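Local coordinates for long form salivary protein D7L1 (Anopheles stephensi, PDB 3NHI) that binds and sequesters cysteinyl leukotrienes and thromboxane A2 analogs, blunting the host response while the female mosquito takes a blood meal, at residues E147-C159 with A257-A269. Numbering follows the deposited sequence.
Sequences EIKQKGESFHAYC and AFDFHELRSADYA. With EAH ((5S,7E,9E,11Z,14Z)-5-hydroxyicosa-7,9,11,14-tetraenoic acid), chain B.
Gly-152 N donates to Ala-266 O (2.8 Å) and Phe-155 N to Ser-265 OG, joining the type II turn Gln-150 to Glu-153 and the N-capped start of helix 155-159 that follows to Ser-265 and Ala-266, the axes of helix segments 155-159 and 257-266 lying 81° apart. The contact, in the all-helical odorant-binding fold of this PBP/GOBP-family protein, illustrates how one buried ammonium can organise a loop. Lys-149 bends at chi3 and chi4 (both 78°), which turns NZ onto three carbonyls: Ser-265 O across the contact at 2.8 Å, Glu-153 O, and Gln-150 O, the last met from above its plane. Its CD lies over the centre of the Phe-155 ring, and Lys-149 CE packs 3.6 Å from Tyr-268 OH, which is hydrogen-bonded to Glu-9. On the same turn, Lys-151 NZ bonds carboxylate O1 of the bound hydroxyeicosatetraenoic acid (2.9 Å), and O2 weakly. The cap, Ser-154 OG, accepts from Ala-157 N and donates to the anti lone pair of Glu-262 OE2 (2.8 Å); Arg-176 pairs with the other carboxylate oxygen. Glu-262 CB lies over one face of the His-156 imidazole, a CH-pi contact, and the chain, extended beyond CG, stacks its carboxylate 20° from the ring plane. At the far end, His-156 points its edge at the Phe-258 face, His-156 NE2 standing 3.4 Å from Phe-258 CE2.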
ATOM      1  N   GLU A 147      12.616  -2.612 -10.989  1.00 10.17           N
ATOM      2  CA  GLU A 147      11.871  -3.752 -10.467  0.50 10.70           C
ATOM      3  C   GLU A 147      10.741  -3.354  -9.500  1.00 10.50           C
ATOM      4  O   GLU A 147       9.979  -4.203  -9.049  1.00 12.34           O
ATOM      5  CB  GLU A 147      12.839  -4.749  -9.810  0.50 10.62           C
ATOM      6  CG  GLU A 147      13.484  -4.261  -8.500  0.50 11.77           C
ATOM      7  CD  GLU A 147      14.840  -3.551  -8.658  0.50 12.25           C
ATOM      8  OE1 GLU A 147      15.120  -2.909  -9.703  0.50  9.22           O
ATOM      9  OE2 GLU A 147      15.633  -3.637  -7.690  0.50 14.43           O
ATOM     10  N   ILE A 148      10.647  -2.069  -9.181  1.00 10.16           N
ATOM     11  CA  ILE A 148       9.573  -1.558  -8.310  1.00  9.16           C
ATOM     12  C   ILE A 148       8.375  -1.181  -9.179  1.00  8.75           C
ATOM     13  O   ILE A 148       8.552  -0.525 -10.209  1.00  9.19           O
ATOM     14  CB  ILE A 148      10.014  -0.283  -7.530  1.00  8.69           C
ATOM     15  CG1 ILE A 148      11.289  -0.545  -6.716  1.00  9.23           C
ATOM     16  CG2 ILE A 148       8.873   0.213  -6.628  1.00  9.78           C
ATOM     17  CD1 ILE A 148      11.877   0.698  -6.064  1.00  9.65           C
ATOM     18  N   LYS A 149       7.167  -1.564  -8.771  1.00  7.98           N
ATOM     19  CA  LYS A 149       5.959  -1.118  -9.479  1.00  7.87           C
ATOM     20  C   LYS A 149       5.899   0.413  -9.494  1.00  7.95           C
ATOM     21  O   LYS A 149       6.009   1.062  -8.456  1.00  8.47           O
ATOM     22  CB  LYS A 149       4.690  -1.696  -8.835  1.00  7.51           C
ATOM     23  CG  LYS A 149       3.413  -1.335  -9.615  1.00  7.27           C
ATOM     24  CD  LYS A 149       2.170  -1.327  -8.739  1.00  7.07           C
ATOM     25  CE  LYS A 149       2.061  -0.068  -7.906  1.00  6.42           C
ATOM     26  NZ  LYS A 149       1.564   1.094  -8.714  1.00  6.06           N
ATOM     27  N   GLN A 150       5.719   0.974 -10.685  1.00  8.74           N
ATOM     28  CA  GLN A 150       5.763   2.416 -10.854  1.00  9.94           C
ATOM     29  C   GLN A 150       4.396   3.032 -10.593  1.00  9.04           C
ATOM     30  O   GLN A 150       3.368   2.344 -10.630  1.00  8.79           O
ATOM     31  CB  GLN A 150       6.240   2.753 -12.266  1.00 10.95           C
ATOM     32  CG  GLN A 150       7.492   1.973 -12.699  1.00 15.63           C
ATOM     33  CD  GLN A 150       8.800   2.571 -12.193  1.00 20.41           C
ATOM     34  OE1 GLN A 150       9.116   3.724 -12.484  1.00 22.65           O
ATOM     35  NE2 GLN A 150       9.582   1.773 -11.458  1.00 22.42           N
ATOM     36  N   LYS A 151       4.381   4.335 -10.329  1.00  9.14           N
ATOM     37  CA  LYS A 151       3.118   5.061 -10.297  1.00  9.35           C
ATOM     38  C   LYS A 151       2.525   5.022 -11.703  1.00  9.08           C
ATOM     39  O   LYS A 151       3.246   5.189 -12.689  1.00 10.03           O
ATOM     40  CB  LYS A 151       3.327   6.513  -9.875  1.00  9.90           C
ATOM     41  CG  LYS A 151       3.871   6.665  -8.468  1.00 10.51           C
ATOM     42  CD  LYS A 151       4.371   8.077  -8.185  1.00 14.39           C
ATOM     43  CE  LYS A 151       3.227   9.014  -7.838  1.00 16.55           C
ATOM     44  NZ  LYS A 151       3.722  10.374  -7.476  1.00 17.46           N
ATOM     45  N   GLY A 152       1.219   4.797 -11.786  1.00  9.12           N
ATOM     46  CA  GLY A 152       0.511   4.726 -13.065  1.00  8.68           C
ATOM     47  C   GLY A 152       0.447   3.321 -13.632  1.00  8.64           C
ATOM     48  O   GLY A 152      -0.218   3.086 -14.640  1.00  9.13           O
ATOM     49  N   GLU A 153       1.133   2.382 -12.985  1.00  7.59           N
ATOM     50  CA  GLU A 153       1.183   0.991 -13.426  1.00  7.36           C
ATOM     51  C   GLU A 153       0.397   0.167 -12.419  1.00  6.89           C
ATOM     52  O   GLU A 153       0.671   0.242 -11.219  1.00  7.42           O
ATOM     53  CB  GLU A 153       2.641   0.510 -13.466  1.00  7.67           C
ATOM     54  CG  GLU A 153       2.844  -0.951 -13.839  1.00  9.44           C
ATOM     55  CD  GLU A 153       4.313  -1.363 -13.810  1.00  9.70           C
ATOM     56  OE1 GLU A 153       5.106  -0.765 -13.046  1.00  9.86           O
ATOM     57  OE2 GLU A 153       4.680  -2.311 -14.530  1.00 10.94           O
ATOM     58  N   SER A 154      -0.568  -0.628 -12.877  1.00  5.86           N
ATOM     59  CA  SER A 154      -1.324  -1.458 -11.922  1.00  5.48           C
ATOM     60  C   SER A 154      -0.479  -2.633 -11.470  1.00  5.32           C
ATOM     61  O   SER A 154       0.440  -3.062 -12.181  1.00  5.53           O
ATOM     62  CB  SER A 154      -2.643  -1.954 -12.525  1.00  5.69           C
ATOM     63  OG  SER A 154      -2.417  -2.878 -13.584  1.00  5.81           O
ATOM     64  N   PHE A 155      -0.792  -3.170 -10.291  1.00  5.24           N
ATOM     65  CA  PHE A 155      -0.128  -4.401  -9.905  1.00  5.10           C
ATOM     66  C   PHE A 155      -0.394  -5.525 -10.887  1.00  5.15           C
ATOM     67  O   PHE A 155       0.502  -6.319 -11.168  1.00  6.16           O
ATOM     68  CB  PHE A 155      -0.417  -4.817  -8.454  1.00  4.67           C
ATOM     69  CG  PHE A 155       0.709  -4.476  -7.517  1.00  4.00           C
ATOM     70  CD1 PHE A 155       1.947  -5.111  -7.658  1.00  4.52           C
ATOM     71  CD2 PHE A 155       0.557  -3.499  -6.522  1.00  4.93           C
ATOM     72  CE1 PHE A 155       3.025  -4.773  -6.834  1.00  5.02           C
ATOM     73  CE2 PHE A 155       1.636  -3.163  -5.688  1.00  5.03           C
ATOM     74  CZ  PHE A 155       2.866  -3.803  -5.841  1.00  5.12           C
ATOM     75  N   HIS A 156      -1.605  -5.563 -11.447  1.00  5.23           N
ATOM     76  CA  HIS A 156      -1.915  -6.623 -12.400  1.00  5.22           C
ATOM     77  C   HIS A 156      -0.995  -6.550 -13.623  1.00  5.22           C
ATOM     78  O   HIS A 156      -0.519  -7.579 -14.090  1.00  6.11           O
ATOM     79  CB  HIS A 156      -3.385  -6.583 -12.816  1.00  4.95           C
ATOM     80  CG  HIS A 156      -4.342  -6.652 -11.665  1.00  5.17           C
ATOM     81  ND1 HIS A 156      -4.336  -5.734 -10.635  1.00  5.73           N
ATOM     82  CD2 HIS A 156      -5.360  -7.507 -11.404  1.00  5.59           C
ATOM     83  CE1 HIS A 156      -5.294  -6.041  -9.775  1.00  5.63           C
ATOM     84  NE2 HIS A 156      -5.932  -7.110 -10.221  1.00  4.44           N
ATOM     85  N   ALA A 157      -0.726  -5.344 -14.123  1.00  5.48           N
ATOM     86  CA  ALA A 157       0.168  -5.190 -15.269  1.00  5.68           C
ATOM     87  C   ALA A 157       1.624  -5.458 -14.911  1.00  5.55           C
ATOM     88  O   ALA A 157       2.342  -6.118 -15.676  1.00  6.72           O
ATOM     89  CB  ALA A 157       0.015  -3.808 -15.873  1.00  5.70           C
ATOM     90  N   TYR A 158       2.062  -4.936 -13.766  1.00  5.81           N
ATOM     91  CA  TYR A 158       3.407  -5.187 -13.277  1.00  6.15           C
ATOM     92  C   TYR A 158       3.666  -6.692 -13.150  1.00  6.66           C
ATOM     93  O   TYR A 158       4.697  -7.209 -13.605  1.00  6.98           O
ATOM     94  CB  TYR A 158       3.613  -4.472 -11.930  1.00  6.78           C
ATOM     95  CG  TYR A 158       4.898  -4.857 -11.246  1.00  7.20           C
ATOM     96  CD1 TYR A 158       6.077  -4.157 -11.486  1.00  8.44           C
ATOM     97  CD2 TYR A 158       4.942  -5.957 -10.378  1.00  8.27           C
ATOM     98  CE1 TYR A 158       7.273  -4.530 -10.858  1.00  9.48           C
ATOM     99  CE2 TYR A 158       6.120  -6.339  -9.765  1.00 10.69           C
ATOM    100  CZ  TYR A 158       7.273  -5.630 -10.004  1.00 10.40           C
ATOM    101  OH  TYR A 158       8.432  -6.043  -9.378  1.00 13.41           O
ATOM    102  N   CYS A 159       2.714  -7.396 -12.546  1.00  6.16           N
ATOM    103  CA  CYS A 159       2.838  -8.826 -12.298  1.00  6.31           C
ATOM    104  C   CYS A 159       2.739  -9.650 -13.581  1.00  6.85           C
ATOM    105  O   CYS A 159       3.451 -10.643 -13.730  1.00  7.03           O
ATOM    106  CB  CYS A 159       1.788  -9.266 -11.283  1.00  5.95           C
ATOM    107  SG  CYS A 159       2.018  -8.502  -9.645  1.00  5.41           S
ATOM    108  N   ALA A 257     -14.817  -5.918  -7.720  1.00  5.58           N
ATOM    109  CA  ALA A 257     -13.948  -5.499  -6.615  1.00  5.14           C
ATOM    110  C   ALA A 257     -12.474  -5.543  -7.006  1.00  4.72           C
ATOM    111  O   ALA A 257     -11.719  -4.616  -6.718  1.00  4.89           O
ATOM    112  CB  ALA A 257     -14.195  -6.376  -5.399  1.00  5.18           C
ATOM    113  N   PHE A 258     -12.083  -6.615  -7.687  1.00  5.15           N
ATOM    114  CA  PHE A 258     -10.695  -6.833  -8.095  1.00  4.90           C
ATOM    115  C   PHE A 258     -10.309  -5.859  -9.211  1.00  4.95           C
ATOM    116  O   PHE A 258      -9.187  -5.327  -9.211  1.00  4.72           O
ATOM    117  CB  PHE A 258     -10.579  -8.283  -8.554  1.00  4.60           C
ATOM    118  CG  PHE A 258      -9.187  -8.869  -8.563  1.00  5.37           C
ATOM    119  CD1 PHE A 258      -8.383  -8.931  -7.418  1.00  5.20           C
ATOM    120  CD2 PHE A 258      -8.743  -9.478  -9.724  1.00  4.85           C
ATOM    121  CE1 PHE A 258      -7.119  -9.566  -7.461  1.00  5.12           C
ATOM    122  CE2 PHE A 258      -7.504 -10.107  -9.784  1.00  5.23           C
ATOM    123  CZ  PHE A 258      -6.687 -10.163  -8.648  1.00  5.41           C
ATOM    124  N   ASP A 259     -11.231  -5.602 -10.143  1.00  5.21           N
ATOM    125  CA  ASP A 259     -10.999  -4.625 -11.208  1.00  5.21           C
ATOM    126  C   ASP A 259     -10.858  -3.220 -10.625  1.00  4.97           C
ATOM    127  O   ASP A 259      -9.983  -2.456 -11.044  1.00  4.75           O
ATOM    128  CB  ASP A 259     -12.145  -4.618 -12.237  1.00  5.36           C
ATOM    129  CG  ASP A 259     -12.234  -5.894 -13.061  1.00  6.86           C
ATOM    130  OD1 ASP A 259     -11.288  -6.708 -13.061  1.00  6.55           O
ATOM    131  OD2 ASP A 259     -13.263  -6.054 -13.756  1.00  7.89           O
ATOM    132  N   PHE A 260     -11.691  -2.880  -9.643  1.00  5.06           N
ATOM    133  CA  PHE A 260     -11.577  -1.557  -9.009  1.00  4.71           C
ATOM    134  C   PHE A 260     -10.229  -1.436  -8.303  1.00  5.01           C
ATOM    135  O   PHE A 260      -9.571  -0.395  -8.394  1.00  5.09           O
ATOM    136  CB  PHE A 260     -12.742  -1.304  -8.048  1.00  4.92           C
ATOM    137  CG  PHE A 260     -12.788   0.094  -7.483  1.00  4.51           C
ATOM    138  CD1 PHE A 260     -12.494   1.207  -8.273  1.00  6.35           C
ATOM    139  CD2 PHE A 260     -13.180   0.294  -6.174  1.00  6.10           C
ATOM    140  CE1 PHE A 260     -12.575   2.506  -7.751  1.00  6.35           C
ATOM    141  CE2 PHE A 260     -13.268   1.584  -5.639  1.00  7.21           C
ATOM    142  CZ  PHE A 260     -12.972   2.692  -6.433  1.00  7.48           C
ATOM    143  N   HIS A 261      -9.802  -2.506  -7.624  1.00  4.82           N
ATOM    144  CA  HIS A 261      -8.486  -2.460  -7.001  1.00  4.36           C
ATOM    145  C   HIS A 261      -7.368  -2.405  -8.046  1.00  4.48           C
ATOM    146  O   HIS A 261      -6.347  -1.750  -7.811  1.00  5.58           O
ATOM    147  CB  HIS A 261      -8.271  -3.584  -5.987  1.00  4.58           C
ATOM    148  CG  HIS A 261      -7.275  -3.242  -4.915  1.00  3.90           C
ATOM    149  ND1 HIS A 261      -7.230  -3.918  -3.715  1.00  4.60           N
ATOM    150  CD2 HIS A 261      -6.312  -2.287  -4.842  1.00  5.30           C
ATOM    151  CE1 HIS A 261      -6.266  -3.415  -2.962  1.00  5.57           C
ATOM    152  NE2 HIS A 261      -5.695  -2.422  -3.620  1.00  5.52           N
ATOM    153  N   GLU A 262      -7.554  -3.030  -9.208  1.00  4.72           N
ATOM    154  CA  GLU A 262      -6.551  -2.826 -10.258  1.00  4.53           C
ATOM    155  C   GLU A 262      -6.347  -1.329 -10.546  1.00  4.87           C
ATOM    156  O   GLU A 262      -5.210  -0.834 -10.541  1.00  4.72           O
ATOM    157  CB  GLU A 262      -6.855  -3.575 -11.557  1.00  4.86           C
ATOM    158  CG  GLU A 262      -5.707  -3.315 -12.522  1.00  5.12           C
ATOM    159  CD  GLU A 262      -5.775  -4.019 -13.856  1.00  6.42           C
ATOM    160  OE1 GLU A 262      -6.801  -4.654 -14.180  1.00  7.58           O
ATOM    161  OE2 GLU A 262      -4.780  -3.902 -14.600  1.00  5.99           O
ATOM    162  N   LEU A 263      -7.451  -0.617 -10.761  1.00  5.01           N
ATOM    163  CA  LEU A 263      -7.379   0.820 -10.981  1.00  5.36           C
ATOM    164  C   LEU A 263      -6.681   1.546  -9.837  1.00  5.47           C
ATOM    165  O   LEU A 263      -5.767   2.344 -10.059  1.00  5.95           O
ATOM    166  CB  LEU A 263      -8.784   1.393 -11.192  1.00  5.30           C
ATOM    167  CG  LEU A 263      -8.901   2.915 -11.269  1.00  6.01           C
ATOM    168  CD1 LEU A 263      -8.002   3.523 -12.365  1.00  7.84           C
ATOM    169  CD2 LEU A 263     -10.350   3.263 -11.485  1.00  6.78           C
ATOM    170  N   ARG A 264      -7.114   1.258  -8.616  1.00  5.39           N
ATOM    171  CA  ARG A 264      -6.555   1.901  -7.437  1.00  6.08           C
ATOM    172  C   ARG A 264      -5.074   1.572  -7.257  1.00  6.37           C
ATOM    173  O   ARG A 264      -4.314   2.395  -6.737  1.00  6.89           O
ATOM    174  CB  ARG A 264      -7.363   1.515  -6.197  1.00  6.19           C
ATOM    175  CG  ARG A 264      -8.754   2.129  -6.220  1.00  7.67           C
ATOM    176  CD  ARG A 264      -9.516   1.952  -4.935  1.00 13.95           C
ATOM    177  NE  ARG A 264      -9.935   0.578  -4.715  1.00 14.91           N
ATOM    178  CZ  ARG A 264      -9.414  -0.260  -3.812  1.00 13.62           C
ATOM    179  NH1 ARG A 264      -8.408   0.085  -3.022  1.00 16.71           N
ATOM    180  NH2 ARG A 264      -9.905  -1.476  -3.715  1.00 11.08           N
ATOM    181  N   SER A 265      -4.658   0.385  -7.697  1.00  6.40           N
ATOM    182  CA  SER A 265      -3.262  -0.019  -7.565  1.00  6.30           C
ATOM    183  C   SER A 265      -2.377   0.681  -8.585  1.00  6.74           C
ATOM    184  O   SER A 265      -1.160   0.702  -8.414  1.00  6.66           O
ATOM    185  CB  SER A 265      -3.111  -1.543  -7.678  1.00  6.33           C
ATOM    186  OG  SER A 265      -3.124  -1.995  -9.029  1.00  6.10           O
ATOM    187  N   ALA A 266      -2.982   1.229  -9.642  1.00  7.20           N
ATOM    188  CA  ALA A 266      -2.249   2.041 -10.619  1.00  8.11           C
ATOM    189  C   ALA A 266      -2.131   3.484 -10.150  1.00  9.36           C
ATOM    190  O   ALA A 266      -1.108   4.127 -10.383  1.00 12.91           O
ATOM    191  CB  ALA A 266      -2.913   1.967 -12.000  1.00  7.78           C
ATOM    192  N   ASP A 267      -3.157   3.983  -9.467  1.00  8.77           N
ATOM    193  CA  ASP A 267      -3.211   5.373  -9.036  1.00  9.12           C
ATOM    194  C   ASP A 267      -3.449   5.401  -7.528  1.00  8.52           C
ATOM    195  O   ASP A 267      -4.588   5.379  -7.067  1.00  8.34           O
ATOM    196  CB  ASP A 267      -4.338   6.081  -9.788  1.00  9.74           C
ATOM    197  CG  ASP A 267      -4.482   7.548  -9.423  1.00 11.99           C
ATOM    198  OD1 ASP A 267      -3.699   8.085  -8.608  1.00 13.40           O
ATOM    199  OD2 ASP A 267      -5.412   8.170  -9.983  1.00 15.44           O
ATOM    200  N   TYR A 268      -2.360   5.481  -6.760  1.00  8.50           N
ATOM    201  CA  TYR A 268      -2.463   5.451  -5.301  1.00  8.16           C
ATOM    202  C   TYR A 268      -3.201   6.664  -4.724  1.00  8.96           C
ATOM    203  O   TYR A 268      -3.642   6.623  -3.576  1.00  9.27           O
ATOM    204  CB  TYR A 268      -1.073   5.298  -4.676  1.00  7.84           C
ATOM    205  CG  TYR A 268      -0.532   3.873  -4.627  1.00  6.53           C
ATOM    206  CD1 TYR A 268      -1.095   2.844  -5.392  1.00  8.11           C
ATOM    207  CD2 TYR A 268       0.561   3.559  -3.811  1.00  6.26           C
ATOM    208  CE1 TYR A 268      -0.592   1.554  -5.341  1.00  6.48           C
ATOM    209  CE2 TYR A 268       1.087   2.268  -3.765  1.00  5.60           C
ATOM    210  CZ  TYR A 268       0.498   1.266  -4.525  1.00  6.13           C
ATOM    211  OH  TYR A 268       0.973  -0.036  -4.503  1.00  6.03           O
ATOM    212  N   ALA A 269      -3.377   7.708  -5.529  1.00  9.70           N
ATOM    213  CA  ALA A 269      -4.115   8.893  -5.084  1.00 10.43           C
ATOM    214  C   ALA A 269      -5.613   8.818  -5.386  1.00 10.75           C
ATOM    215  O   ALA A 269      -6.357   9.734  -5.043  1.00 11.40           O
ATOM    216  CB  ALA A 269      -3.515  10.165  -5.692  1.00 10.80           C
TER
HETATM  217  O1  EAH B   1       5.637   9.982  -5.388  1.00 16.83           O
HETATM  218  C1  EAH B   1       5.178  10.562  -4.371  1.00 19.78           C
HETATM  219  O2  EAH B   1       4.047  11.105  -4.354  1.00 20.15           O
HETATM  220  C2  EAH B   1       6.030  10.597  -3.117  1.00 20.85           C
HETATM  221  C3  EAH B   1       5.495  11.621  -2.112  1.00 23.82           C
HETATM  222  C4  EAH B   1       4.551  10.973  -1.101  1.00 25.89           C
HETATM  223  C5  EAH B   1       4.008  12.015  -0.145  1.00 27.40           C
HETATM  224  O3  EAH B   1       4.984  12.397   0.679  1.00 28.84           O
HETATM  225  C6  EAH B   1       2.847  11.437   0.660  1.00 27.81           C
HETATM  226  C7  EAH B   1       2.382  12.403   1.737  1.00 28.00           C
HETATM  227  C8  EAH B   1       2.790  11.898   3.105  1.00 28.30           C
HETATM  228  C9  EAH B   1       2.541  12.930   4.104  1.00 28.70           C
HETATM  229  C10 EAH B   1       3.051  12.581   5.284  1.00 28.51           C
HETATM  230  C11 EAH B   1       2.779  13.649   6.243  1.00 28.90           C
HETATM  231  C12 EAH B   1       3.231  13.647   7.500  1.00 29.13           C
HETATM  232  C13 EAH B   1       4.062  12.531   8.089  1.00 29.15           C
HETATM  233  C14 EAH B   1       3.127  11.579   8.802  1.00 28.77           C
HETATM  234  C15 EAH B   1       3.378  11.026   9.991  1.00 29.04           C
HETATM  235  C16 EAH B   1       4.644  11.269  10.775  1.00 28.83           C
HETATM  236  C17 EAH B   1       5.581  10.088  10.573  1.00 27.87           C
HETATM  237  C18 EAH B   1       6.572  10.371   9.453  1.00 27.00           C
HETATM  238  C19 EAH B   1       7.755   9.421   9.537  1.00 26.83           C
HETATM  239  C20 EAH B   1       8.695   9.632   8.373  1.00 26.27           C